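Side-chain contacts in sniffer CG10964-PA (Drosophila melanogaster, PDB 1SNY), which binds NADP and probably works as an NADPH-dependent carbonyl reductase of the short-chain dehydrogenase/reductase family: residues A[36-41]-A[51-56]; A[77-80]-A[86-89]; A[106-111]-A[139-144]. One frame throughout, in Å; residues are numbered along the deposited sequence.

How the interactions relate
The three contacts follow one another along the chain, and none nests within or crosses another. Interaction 1 comes first, closing the short link between helix 32-42 and strand 50-55. Interaction 2 then closes the turn from strand 74-78 into helix 87-98, and interaction 3 spans the longer excursion from strand 105-108 to helix 124-155. All three bear on one parallel sheet, where strands 50-55 and 74-78 are neighbours, probably hydrogen-bonded between Thr53 O and Leu77 N. Leu37 packs on Phe107 between interactions 1 and 3, and Tyr87 leans on the backbone of 139-144 between interactions 2 and 3. One segment of each pair also carries a residue that touches NADP.

Interaction 1: A[36-41]-A[51-56]; sequences GLVKAL and LFTTCR. With NAP (NADP nicotinamide-adenine-dinucleotide phosphate), chain B.
Val38 and Leu41, one helical turn apart, meet the side chain of Leu51 from strand 50-55. Leu51 touches them with CD1 and CG: its CD1 lies 4.0 Å from Val38 CG1, while its branch carbon CG is 4.1 Å from Leu41 CD1. Val38 CG1 stands anti to the backbone N (chi1 178°), which leaves CG2 for Thr53, the next strand residue that points toward the helix, with 4.0 Å between Val38 CG2 and Thr53 CG2. These two side chains cross at about a right angle. Thr53 thus divides its branches, offering the methyl to the helix while OG1 hydrogen-bonds to the backbone oxygen of His75 on the adjoining strand.

The two elements belong to the first beta-alpha-beta unit of the Rossmann fold, strand 23-26, helix 32-42 and strand 50-55. Over these short segments the helix runs nearly antiparallel to the strand, at 165°, with the axes 10.6 Å apart. Further cover for the buried aliphatic layer comes from Ile24 and Ile26 of the neighbouring strand 23-26 and from Ile74 of strand 74-78.

Beyond the strand end, Arg56 reaches the cofactor. Its NE donates to O2X of the phosphate on the adenosine ribose of NADP over 3.0 Å, nearly straight at 165°, and O2X lies in the guanidinium plane. A second, more bent bond runs from Arg56 NH2 to NADP O3X, also 3.0 Å. One guanidinium face is turned to the adenine, with NADP C5A 4.0 Å above its centre, so the same group grips the phosphate and covers the base. A basic residue placed here is consistent with a preference for NADP over NAD. Asp80 OD1 makes a long, weak ion pair with Arg56 NH1.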
loop_
_atom_site.group_PDB
_atom_site.type_symbol
_atom_site.label_atom_id
_atom_site.label_comp_id
_atom_site.label_asym_id
_atom_site.label_seq_id
_atom_site.Cartn_x
_atom_site.Cartn_y
_atom_site.Cartn_z
ATOM N N GLY A 36 17.440 8.254 18.039
ATOM C CA GLY A 36 16.809 8.262 19.343
ATOM C C GLY A 36 16.719 6.866 19.916
ATOM O O GLY A 36 16.916 6.665 21.119
ATOM N N LEU A 37 16.422 5.898 19.052
ATOM C CA LEU A 37 16.308 4.508 19.471
ATOM C C LEU A 37 17.662 3.985 19.913
ATOM O O LEU A 37 17.761 3.274 20.908
ATOM C CB LEU A 37 15.768 3.642 18.329
ATOM C CG LEU A 37 14.302 3.818 17.925
ATOM C CD1 LEU A 37 14.013 2.953 16.707
ATOM C CD2 LEU A 37 13.392 3.425 19.080
ATOM N N VAL A 38 18.706 4.326 19.161
ATOM C CA VAL A 38 20.057 3.889 19.506
ATOM C C VAL A 38 20.366 4.298 20.943
ATOM O O VAL A 38 20.720 3.462 21.773
ATOM C CB VAL A 38 21.116 4.528 18.578
ATOM C CG1 VAL A 38 22.509 4.097 19.001
ATOM C CG2 VAL A 38 20.859 4.126 17.143
ATOM N N LYS A 39 20.213 5.586 21.236
ATOM C CA LYS A 39 20.490 6.095 22.571
ATOM C C LYS A 39 19.638 5.419 23.637
ATOM O O LYS A 39 20.136 5.065 24.702
ATOM C CB LYS A 39 20.270 7.610 22.618
ATOM C CG LYS A 39 21.162 8.396 21.672
ATOM C CD LYS A 39 20.868 9.885 21.760
ATOM C CE LYS A 39 21.714 10.676 20.775
ATOM N NZ LYS A 39 21.351 12.122 20.782
ATOM N N ALA A 40 18.354 5.239 23.354
ATOM C CA ALA A 40 17.460 4.603 24.314
ATOM C C ALA A 40 17.863 3.150 24.556
ATOM O O ALA A 40 17.692 2.630 25.656
ATOM C CB ALA A 40 16.024 4.666 23.816
ATOM N N LEU A 41 18.390 2.498 23.524
ATOM C CA LEU A 41 18.813 1.109 23.644
ATOM C C LEU A 41 19.998 1.022 24.593
ATOM O O LEU A 41 20.100 0.094 25.400
ATOM C CB LEU A 41 19.194 0.548 22.272
ATOM C CG LEU A 41 18.018 0.243 21.339
ATOM C CD1 LEU A 41 18.525 -0.006 19.933
ATOM C CD2 LEU A 41 17.251 -0.964 21.864
ATOM N N LEU A 51 24.698 -3.858 18.326
ATOM C CA LEU A 51 23.727 -2.882 17.863
ATOM C C LEU A 51 24.165 -2.415 16.479
ATOM O O LEU A 51 24.998 -1.518 16.367
ATOM C CB LEU A 51 23.689 -1.696 18.830
ATOM C CG LEU A 51 22.422 -0.843 18.956
ATOM C CD1 LEU A 51 22.650 0.220 20.018
ATOM C CD2 LEU A 51 22.064 -0.200 17.626
ATOM N N PHE A 52 23.627 -3.038 15.432
ATOM C CA PHE A 52 23.970 -2.647 14.063
ATOM C C PHE A 52 23.128 -1.456 13.635
ATOM O O PHE A 52 21.900 -1.446 13.796
ATOM C CB PHE A 52 23.754 -3.801 13.079
ATOM C CG PHE A 52 24.566 -5.019 13.393
ATOM C CD1 PHE A 52 24.134 -5.926 14.353
ATOM C CD2 PHE A 52 25.785 -5.244 12.753
ATOM C CE1 PHE A 52 24.900 -7.041 14.672
ATOM C CE2 PHE A 52 26.558 -6.358 13.067
ATOM C CZ PHE A 52 26.115 -7.256 14.027
ATOM N N THR A 53 23.800 -0.452 13.084
ATOM C CA THR A 53 23.139 0.768 12.651
ATOM C C THR A 53 23.563 1.130 11.242
ATOM O O THR A 53 24.756 1.154 10.934
ATOM C CB THR A 53 23.512 1.944 13.564
ATOM O OG1 THR A 53 24.925 2.168 13.489
ATOM C CG2 THR A 53 23.142 1.645 14.997
ATOM N N THR A 54 22.591 1.419 10.386
ATOM C CA THR A 54 22.893 1.798 9.016
ATOM C C THR A 54 22.743 3.305 8.866
ATOM O O THR A 54 22.065 3.963 9.660
ATOM C CB THR A 54 21.931 1.148 8.004
ATOM O OG1 THR A 54 20.629 1.730 8.150
ATOM C CG2 THR A 54 21.841 -0.349 8.231
ATOM N N CYS A 55 23.391 3.841 7.845
ATOM C CA CYS A 55 23.325 5.260 7.527
ATOM C C CYS A 55 23.971 5.367 6.158
ATOM O O CYS A 55 24.825 4.552 5.813
ATOM C CB CYS A 55 24.063 6.113 8.571
ATOM S SG CYS A 55 25.858 5.925 8.651
ATOM N N ARG A 56 23.554 6.351 5.371
ATOM C CA ARG A 56 24.082 6.504 4.023
ATOM C C ARG A 56 25.435 7.197 3.915
ATOM O O ARG A 56 26.192 6.940 2.979
ATOM C CB ARG A 56 23.051 7.220 3.148
ATOM C CG ARG A 56 21.783 6.402 2.945
ATOM C CD ARG A 56 20.908 6.962 1.838
ATOM N NE ARG A 56 20.216 8.184 2.232
ATOM C CZ ARG A 56 19.359 8.833 1.451
ATOM N NH1 ARG A 56 19.092 8.373 0.235
ATOM N NH2 ARG A 56 18.758 9.932 1.887
HETATM P PA NAP B . 13.766 11.526 9.433
HETATM O O1A NAP B . 13.580 12.097 8.158
HETATM O O2A NAP B . 14.297 12.250 10.652
HETATM O O5B NAP B . 14.689 10.226 9.309
HETATM C C5B NAP B . 14.487 9.309 8.201
HETATM C C4B NAP B . 15.730 8.377 8.352
HETATM O O4B NAP B . 15.626 7.357 7.254
HETATM C C3B NAP B . 17.109 9.057 8.085
HETATM O O3B NAP B . 18.057 8.428 8.961
HETATM C C2B NAP B . 17.342 8.780 6.615
HETATM O O2B NAP B . 18.683 8.874 6.153
HETATM C C1B NAP B . 16.786 7.347 6.458
HETATM N N9A NAP B . 16.548 7.082 5.048
HETATM C C8A NAP B . 15.681 7.640 4.131
HETATM N N7A NAP B . 15.777 7.123 2.911
HETATM C C5A NAP B . 16.774 6.168 3.050
HETATM C C6A NAP B . 17.327 5.292 2.099
HETATM N N6A NAP B . 16.995 5.188 0.787
HETATM N N1A NAP B . 18.339 4.422 2.547
HETATM C C2A NAP B . 18.771 4.436 3.884
HETATM N N3A NAP B . 18.245 5.294 4.839
HETATM C C4A NAP B . 17.249 6.139 4.374
HETATM O O3 NAP B . 12.397 10.904 9.915
HETATM P PN NAP B . 11.944 10.181 11.240
HETATM O O1N NAP B . 10.896 10.963 11.918
HETATM O O2N NAP B . 13.184 9.910 12.017
HETATM O O5D NAP B . 11.266 8.864 10.680
HETATM C C5D NAP B . 11.609 7.557 11.256
HETATM C C4D NAP B . 10.525 6.570 10.862
HETATM O O4D NAP B . 9.321 6.836 11.628
HETATM C C3D NAP B . 10.072 6.614 9.367
HETATM O O3D NAP B . 9.864 5.275 8.855
HETATM C C2D NAP B . 8.804 7.451 9.428
HETATM O O2D NAP B . 7.947 7.257 8.325
HETATM C C1D NAP B . 8.196 7.007 10.704
HETATM N N1N NAP B . 7.312 7.963 11.408
HETATM C C2N NAP B . 7.712 9.244 11.908
HETATM C C3N NAP B . 6.736 10.020 12.553
HETATM C C7N NAP B . 7.109 11.400 13.110
HETATM O O7N NAP B . 6.218 12.021 13.659
HETATM N N7N NAP B . 8.322 11.871 12.997
HETATM C C4N NAP B . 5.356 9.543 12.712
HETATM C C5N NAP B . 5.023 8.267 12.195
HETATM C C6N NAP B . 5.990 7.462 11.538
HETATM P P2B NAP B . 19.331 10.256 5.548
HETATM O O1X NAP B . 19.702 11.107 6.767
HETATM O O2X NAP B . 20.510 9.717 4.809
HETATM O O3X NAP B . 18.262 10.927 4.698
#

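Interaction 2: A[77-80]-A[86-89]; sequences LEID and AYDK. With NAP (NADP nicotinamide-adenine-dinucleotide phosphate), chain B.
At the adenine end of the Rossmann-fold cofactor pocket, where the chain leaves strand 74-78 and turns back into helix 87-98, Ile79 meets Ala86 and Tyr87. A single methyl carries the contact. Ile79 is fully extended: a chi1 of 172° swings CG1 to the side opposite the backbone N, chi2 is also near trans, and this stretches CD1 across the turn into the angle between the two partners. There Ile79 CD1 lies 4.0 Å from the methyl CB of Ala86 and an equal 4.0 Å from Tyr87 CD2. The neighbouring ring atom Tyr87 CE2 is hardly farther from Ile79 CD1, at 4.1 Å, so the methyl lies nearest the CD2-CE2 side of the ring, at an oblique approach, while the two side chains cross at about a right angle.

The tyrosine is held from other sides as well. Its hydroxyl is hydrogen-bonded to the backbone oxygen of Leu81 within the turn, and Val137, Met140 and Leu141 of helix 124-155 pack against it. The ring thus lies between helix 124-155 and Ile79, just past the end of strand 74-78.

Next to Ile79, Asp80 is directed away from 86-89, and its carboxylate reaches the adenine. The amino group N6A of NADP donates to Asp80 OD2 in a weak bond of 3.3 Å and 141°. The other oxygen, Asp80 OD1, forms a salt bridge with Arg82. An acidic residue following the third strand and meeting the adenine is a familiar feature of the short-chain dehydrogenases.

The chemistry is accordingly divided between neighbours: Ile79 packs by apolar contact alone against Ala86 and Tyr87, while the carboxylate of Asp80, its charge probably balanced by Arg82, has an oxygen placed to accept from the exocyclic amine of the base.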
loop_
_atom_site.group_PDB
_atom_site.type_symbol
_atom_site.label_atom_id
_atom_site.label_comp_id
_atom_site.label_asym_id
_atom_site.label_seq_id
_atom_site.Cartn_x
_atom_site.Cartn_y
_atom_site.Cartn_z
ATOM N N LEU A 77 27.127 0.325 9.755
ATOM C CA LEU A 77 27.158 -0.278 8.428
ATOM C C LEU A 77 26.685 0.795 7.453
ATOM O O LEU A 77 25.625 1.392 7.653
ATOM C CB LEU A 77 26.216 -1.486 8.372
ATOM C CG LEU A 77 26.429 -2.571 9.436
ATOM C CD1 LEU A 77 25.294 -3.591 9.385
ATOM C CD2 LEU A 77 27.763 -3.247 9.211
ATOM N N GLU A 78 27.466 1.047 6.407
ATOM C CA GLU A 78 27.094 2.069 5.434
ATOM C C GLU A 78 26.445 1.454 4.204
ATOM O O GLU A 78 26.998 0.547 3.579
ATOM C CB GLU A 78 28.317 2.897 5.033
ATOM C CG GLU A 78 27.977 4.074 4.125
ATOM C CD GLU A 78 29.158 4.997 3.893
ATOM O OE1 GLU A 78 29.499 5.778 4.812
ATOM O OE2 GLU A 78 29.746 4.934 2.793
ATOM N N ILE A 79 25.266 1.962 3.855
ATOM C CA ILE A 79 24.528 1.437 2.718
ATOM C C ILE A 79 23.318 2.299 2.391
ATOM O O ILE A 79 22.757 2.955 3.271
ATOM C CB ILE A 79 24.026 -0.001 3.027
ATOM C CG1 ILE A 79 23.082 -0.494 1.929
ATOM C CG2 ILE A 79 23.305 -0.015 4.372
ATOM C CD1 ILE A 79 22.596 -1.913 2.136
ATOM N N ASP A 80 22.934 2.316 1.118
ATOM C CA ASP A 80 21.738 3.043 0.708
ATOM C C ASP A 80 20.759 1.909 0.419
ATOM O O ASP A 80 20.904 1.176 -0.561
ATOM C CB ASP A 80 21.977 3.885 -0.550
ATOM C CG ASP A 80 20.747 4.691 -0.949
ATOM O OD1 ASP A 80 20.887 5.881 -1.309
ATOM O OD2 ASP A 80 19.631 4.126 -0.907
ATOM N N ALA A 86 23.205 -4.814 -2.665
ATOM C CA ALA A 86 24.124 -4.609 -1.557
ATOM C C ALA A 86 23.689 -5.338 -0.283
ATOM O O ALA A 86 24.449 -5.412 0.682
ATOM C CB ALA A 86 24.266 -3.117 -1.282
ATOM N N TYR A 87 22.474 -5.878 -0.277
ATOM C CA TYR A 87 21.967 -6.574 0.902
ATOM C C TYR A 87 22.738 -7.836 1.258
ATOM O O TYR A 87 23.002 -8.091 2.433
ATOM C CB TYR A 87 20.488 -6.932 0.729
ATOM C CG TYR A 87 19.534 -5.756 0.785
ATOM C CD1 TYR A 87 18.171 -5.962 1.005
ATOM C CD2 TYR A 87 19.979 -4.445 0.593
ATOM C CE1 TYR A 87 17.274 -4.903 1.028
ATOM C CE2 TYR A 87 19.080 -3.368 0.616
ATOM C CZ TYR A 87 17.728 -3.613 0.832
ATOM O OH TYR A 87 16.823 -2.580 0.830
ATOM N N ASP A 88 23.084 -8.631 0.251
ATOM C CA ASP A 88 23.827 -9.865 0.485
ATOM C C ASP A 88 25.036 -9.633 1.385
ATOM O O ASP A 88 25.326 -10.443 2.264
ATOM C CB ASP A 88 24.284 -10.472 -0.844
ATOM C CG ASP A 88 23.232 -11.367 -1.471
ATOM O OD1 ASP A 88 23.422 -11.800 -2.632
ATOM O OD2 ASP A 88 22.215 -11.645 -0.799
ATOM N N LYS A 89 25.737 -8.523 1.176
ATOM C CA LYS A 89 26.909 -8.228 1.981
ATOM C C LYS A 89 26.526 -7.699 3.353
ATOM O O LYS A 89 27.228 -7.941 4.336
ATOM C CB LYS A 89 27.815 -7.210 1.287
ATOM C CG LYS A 89 29.163 -7.071 1.976
ATOM C CD LYS A 89 30.008 -5.962 1.382
ATOM C CE LYS A 89 31.374 -5.926 2.053
ATOM N NZ LYS A 89 31.264 -5.845 3.539
HETATM P PA NAP B . 13.766 11.526 9.433
HETATM O O1A NAP B . 13.580 12.097 8.158
HETATM O O2A NAP B . 14.297 12.250 10.652
HETATM O O5B NAP B . 14.689 10.226 9.309
HETATM C C5B NAP B . 14.487 9.309 8.201
HETATM C C4B NAP B . 15.730 8.377 8.352
HETATM O O4B NAP B . 15.626 7.357 7.254
HETATM C C3B NAP B . 17.109 9.057 8.085
HETATM O O3B NAP B . 18.057 8.428 8.961
HETATM C C2B NAP B . 17.342 8.780 6.615
HETATM O O2B NAP B . 18.683 8.874 6.153
HETATM C C1B NAP B . 16.786 7.347 6.458
HETATM N N9A NAP B . 16.548 7.082 5.048
HETATM C C8A NAP B . 15.681 7.640 4.131
HETATM N N7A NAP B . 15.777 7.123 2.911
HETATM C C5A NAP B . 16.774 6.168 3.050
HETATM C C6A NAP B . 17.327 5.292 2.099
HETATM N N6A NAP B . 16.995 5.188 0.787
HETATM N N1A NAP B . 18.339 4.422 2.547
HETATM C C2A NAP B . 18.771 4.436 3.884
HETATM N N3A NAP B . 18.245 5.294 4.839
HETATM C C4A NAP B . 17.249 6.139 4.374
HETATM O O3 NAP B . 12.397 10.904 9.915
HETATM P PN NAP B . 11.944 10.181 11.240
HETATM O O1N NAP B . 10.896 10.963 11.918
HETATM O O2N NAP B . 13.184 9.910 12.017
HETATM O O5D NAP B . 11.266 8.864 10.680
HETATM C C5D NAP B . 11.609 7.557 11.256
HETATM C C4D NAP B . 10.525 6.570 10.862
HETATM O O4D NAP B . 9.321 6.836 11.628
HETATM C C3D NAP B . 10.072 6.614 9.367
HETATM O O3D NAP B . 9.864 5.275 8.855
HETATM C C2D NAP B . 8.804 7.451 9.428
HETATM O O2D NAP B . 7.947 7.257 8.325
HETATM C C1D NAP B . 8.196 7.007 10.704
HETATM N N1N NAP B . 7.312 7.963 11.408
HETATM C C2N NAP B . 7.712 9.244 11.908
HETATM C C3N NAP B . 6.736 10.020 12.553
HETATM C C7N NAP B . 7.109 11.400 13.110
HETATM O O7N NAP B . 6.218 12.021 13.659
HETATM N N7N NAP B . 8.322 11.871 12.997
HETATM C C4N NAP B . 5.356 9.543 12.712
HETATM C C5N NAP B . 5.023 8.267 12.195
HETATM C C6N NAP B . 5.990 7.462 11.538
HETATM P P2B NAP B . 19.331 10.256 5.548
HETATM O O1X NAP B . 19.702 11.107 6.767
HETATM O O2X NAP B . 20.510 9.717 4.809
HETATM O O3X NAP B . 18.262 10.927 4.698
#

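Interaction 3: A[106-111]-A[139-144]; sequences LFNNAG and IMLAKA. With NAP (NADP nicotinamide-adenine-dinucleotide phosphate), chain B.
Leu106 leaves its strand pointing at the helix that carries Leu141 and Ala142. From CB the side chain extends away from its own backbone N, at a chi1 of 161°, and CG then forks toward two successive helix residues. One branch, Leu106 CD1, lies 3.7 Å from Leu141 CD2. The other, Leu106 CD2, is set close against the helix backbone, 3.5 Å from Ala142 CA; the small side chain of Ala142 probably allows this approach. Two residues on, Asn108 slides past Leu141 in the opposite direction, its OD1 resting 3.7 Å from Leu141 CD2 in a purely van der Waals contact. Asn108 ND2 hydrogen-bonds to Asn170 OD1 on the next strand. The helix turns its far side to the second subunit, where Lys143 NZ bonds to the backbone oxygen of Val122 of that chain.

Past the strand end, the cofactor takes over as partner. The hydroxyl O3D of the nicotinamide ribose of NADP donates to the backbone oxygen Asn109 O at 2.8 Å, and the Asn109 side-chain oxygen OD1 sits 3.2 Å from NADP C5D. Asn109 ND2 is tied weakly to Gly28 O. With alanine in place of Asn109, Gly28 O would probably lose this partner and a gap would open beside the nicotinamide ribose, although the backbone bond could remain. Ala110 CB comes 3.7 Å from the adenine atom N3A of NADP. At Gly111 any side chain would collide with O3D of the nicotinamide ribose.

Thr27 OG1 bonds to the backbone nitrogens of both Asn109 and Ala110, joining the glycine-rich loop to the Asn-Asn-Ala-Gly sequence at the end of the fourth strand, a signature of classical short-chain dehydrogenases.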
loop_
_atom_site.group_PDB
_atom_site.type_symbol
_atom_site.label_atom_id
_atom_site.label_comp_id
_atom_site.label_asym_id
_atom_site.label_seq_id
_atom_site.Cartn_x
_atom_site.Cartn_y
_atom_site.Cartn_z
ATOM N N LEU A 106 15.055 -6.969 13.628
ATOM C CA LEU A 106 15.253 -6.152 12.446
ATOM C C LEU A 106 14.278 -5.017 12.671
ATOM O O LEU A 106 13.068 -5.247 12.773
ATOM C CB LEU A 106 14.881 -6.898 11.156
ATOM C CG LEU A 106 14.622 -5.993 9.936
ATOM C CD1 LEU A 106 15.889 -5.216 9.586
ATOM C CD2 LEU A 106 14.157 -6.828 8.749
ATOM N N PHE A 107 14.799 -3.801 12.776
ATOM C CA PHE A 107 13.943 -2.650 12.988
ATOM C C PHE A 107 14.010 -1.739 11.772
ATOM O O PHE A 107 14.931 -0.924 11.649
ATOM C CB PHE A 107 14.368 -1.899 14.255
ATOM C CG PHE A 107 13.294 -1.009 14.829
ATOM C CD1 PHE A 107 13.242 -0.765 16.199
ATOM C CD2 PHE A 107 12.340 -0.416 14.008
ATOM C CE1 PHE A 107 12.257 0.054 16.742
ATOM C CE2 PHE A 107 11.347 0.410 14.543
ATOM C CZ PHE A 107 11.306 0.643 15.909
ATOM N N ASN A 108 13.042 -1.915 10.868
ATOM C CA ASN A 108 12.919 -1.121 9.649
ATOM C C ASN A 108 12.460 0.272 10.051
ATOM O O ASN A 108 11.270 0.495 10.274
ATOM C CB ASN A 108 11.873 -1.742 8.705
ATOM C CG ASN A 108 12.422 -2.902 7.898
ATOM O OD1 ASN A 108 13.475 -2.789 7.280
ATOM N ND2 ASN A 108 11.697 -4.021 7.885
ATOM N N ASN A 109 13.392 1.215 10.123
ATOM C CA ASN A 109 13.048 2.569 10.540
ATOM C C ASN A 109 13.191 3.574 9.418
ATOM O O ASN A 109 12.500 4.588 9.398
ATOM C CB ASN A 109 13.923 2.986 11.722
ATOM C CG ASN A 109 13.717 4.432 12.119
ATOM O OD1 ASN A 109 12.653 4.811 12.613
ATOM N ND2 ASN A 109 14.734 5.251 11.898
ATOM N N ALA A 110 14.095 3.288 8.487
ATOM C CA ALA A 110 14.332 4.166 7.352
ATOM C C ALA A 110 13.036 4.443 6.603
ATOM O O ALA A 110 12.335 3.524 6.188
ATOM C CB ALA A 110 15.348 3.538 6.409
ATOM N N GLY A 111 12.729 5.721 6.425
ATOM C CA GLY A 111 11.522 6.097 5.719
ATOM C C GLY A 111 11.632 7.513 5.197
ATOM O O GLY A 111 12.529 8.252 5.599
ATOM N N ILE A 139 10.378 -4.846 2.975
ATOM C CA ILE A 139 10.056 -6.220 2.579
ATOM C C ILE A 139 11.323 -6.950 2.139
ATOM O O ILE A 139 11.568 -8.088 2.525
ATOM C CB ILE A 139 9.035 -6.260 1.403
ATOM C CG1 ILE A 139 7.677 -5.708 1.861
ATOM C CG2 ILE A 139 8.901 -7.686 0.871
ATOM C CD1 ILE A 139 6.642 -5.610 0.741
HETATM N N MSE A 140 12.126 -6.284 1.323
HETATM C CA MSE A 140 13.351 -6.900 0.840
HETATM C C MSE A 140 14.404 -7.087 1.923
HETATM O O MSE A 140 15.138 -8.073 1.897
HETATM C CB MSE A 140 13.918 -6.106 -0.337
HETATM C CG MSE A 140 13.002 -6.094 -1.563
HETATM SE SE MSE A 140 12.495 -7.830 -2.249
HETATM C CE MSE A 140 14.153 -8.290 -3.200
ATOM N N LEU A 141 14.480 -6.167 2.881
ATOM C CA LEU A 141 15.450 -6.322 3.958
ATOM C C LEU A 141 14.982 -7.459 4.863
ATOM O O LEU A 141 15.791 -8.235 5.366
ATOM C CB LEU A 141 15.598 -5.026 4.770
ATOM C CG LEU A 141 16.728 -5.049 5.809
ATOM C CD1 LEU A 141 18.026 -5.528 5.155
ATOM C CD2 LEU A 141 16.926 -3.665 6.401
ATOM N N ALA A 142 13.669 -7.557 5.068
ATOM C CA ALA A 142 13.125 -8.624 5.900
ATOM C C ALA A 142 13.536 -9.940 5.257
ATOM O O ALA A 142 14.026 -10.846 5.928
ATOM C CB ALA A 142 11.597 -8.521 5.972
ATOM N N LYS A 143 13.352 -10.019 3.941
ATOM C CA LYS A 143 13.701 -11.213 3.173
ATOM C C LYS A 143 15.156 -11.615 3.395
ATOM O O LYS A 143 15.455 -12.777 3.703
ATOM C CB LYS A 143 13.463 -10.968 1.673
ATOM C CG LYS A 143 13.969 -12.098 0.768
ATOM C CD LYS A 143 13.893 -11.732 -0.716
ATOM C CE LYS A 143 14.470 -12.849 -1.578
ATOM N NZ LYS A 143 14.392 -12.556 -3.037
ATOM N N ALA A 144 16.053 -10.647 3.246
ATOM C CA ALA A 144 17.482 -10.890 3.401
ATOM C C ALA A 144 17.877 -11.326 4.807
ATOM O O ALA A 144 18.728 -12.194 4.976
ATOM C CB ALA A 144 18.264 -9.642 3.010
HETATM P PA NAP B . 13.766 11.526 9.433
HETATM O O1A NAP B . 13.580 12.097 8.158
HETATM O O2A NAP B . 14.297 12.250 10.652
HETATM O O5B NAP B . 14.689 10.226 9.309
HETATM C C5B NAP B . 14.487 9.309 8.201
HETATM C C4B NAP B . 15.730 8.377 8.352
HETATM O O4B NAP B . 15.626 7.357 7.254
HETATM C C3B NAP B . 17.109 9.057 8.085
HETATM O O3B NAP B . 18.057 8.428 8.961
HETATM C C2B NAP B . 17.342 8.780 6.615
HETATM O O2B NAP B . 18.683 8.874 6.153
HETATM C C1B NAP B . 16.786 7.347 6.458
HETATM N N9A NAP B . 16.548 7.082 5.048
HETATM C C8A NAP B . 15.681 7.640 4.131
HETATM N N7A NAP B . 15.777 7.123 2.911
HETATM C C5A NAP B . 16.774 6.168 3.050
HETATM C C6A NAP B . 17.327 5.292 2.099
HETATM N N6A NAP B . 16.995 5.188 0.787
HETATM N N1A NAP B . 18.339 4.422 2.547
HETATM C C2A NAP B . 18.771 4.436 3.884
HETATM N N3A NAP B . 18.245 5.294 4.839
HETATM C C4A NAP B . 17.249 6.139 4.374
HETATM O O3 NAP B . 12.397 10.904 9.915
HETATM P PN NAP B . 11.944 10.181 11.240
HETATM O O1N NAP B . 10.896 10.963 11.918
HETATM O O2N NAP B . 13.184 9.910 12.017
HETATM O O5D NAP B . 11.266 8.864 10.680
HETATM C C5D NAP B . 11.609 7.557 11.256
HETATM C C4D NAP B . 10.525 6.570 10.862
HETATM O O4D NAP B . 9.321 6.836 11.628
HETATM C C3D NAP B . 10.072 6.614 9.367
HETATM O O3D NAP B . 9.864 5.275 8.855
HETATM C C2D NAP B . 8.804 7.451 9.428
HETATM O O2D NAP B . 7.947 7.257 8.325
HETATM C C1D NAP B . 8.196 7.007 10.704
HETATM N N1N NAP B . 7.312 7.963 11.408
HETATM C C2N NAP B . 7.712 9.244 11.908
HETATM C C3N NAP B . 6.736 10.020 12.553
HETATM C C7N NAP B . 7.109 11.400 13.110
HETATM O O7N NAP B . 6.218 12.021 13.659
HETATM N N7N NAP B . 8.322 11.871 12.997
HETATM C C4N NAP B . 5.356 9.543 12.712
HETATM C C5N NAP B . 5.023 8.267 12.195
HETATM C C6N NAP B . 5.990 7.462 11.538
HETATM P P2B NAP B . 19.331 10.256 5.548
HETATM O O1X NAP B . 19.702 11.107 6.767
HETATM O O2X NAP B . 20.510 9.717 4.809
HETATM O O3X NAP B . 18.262 10.927 4.698
#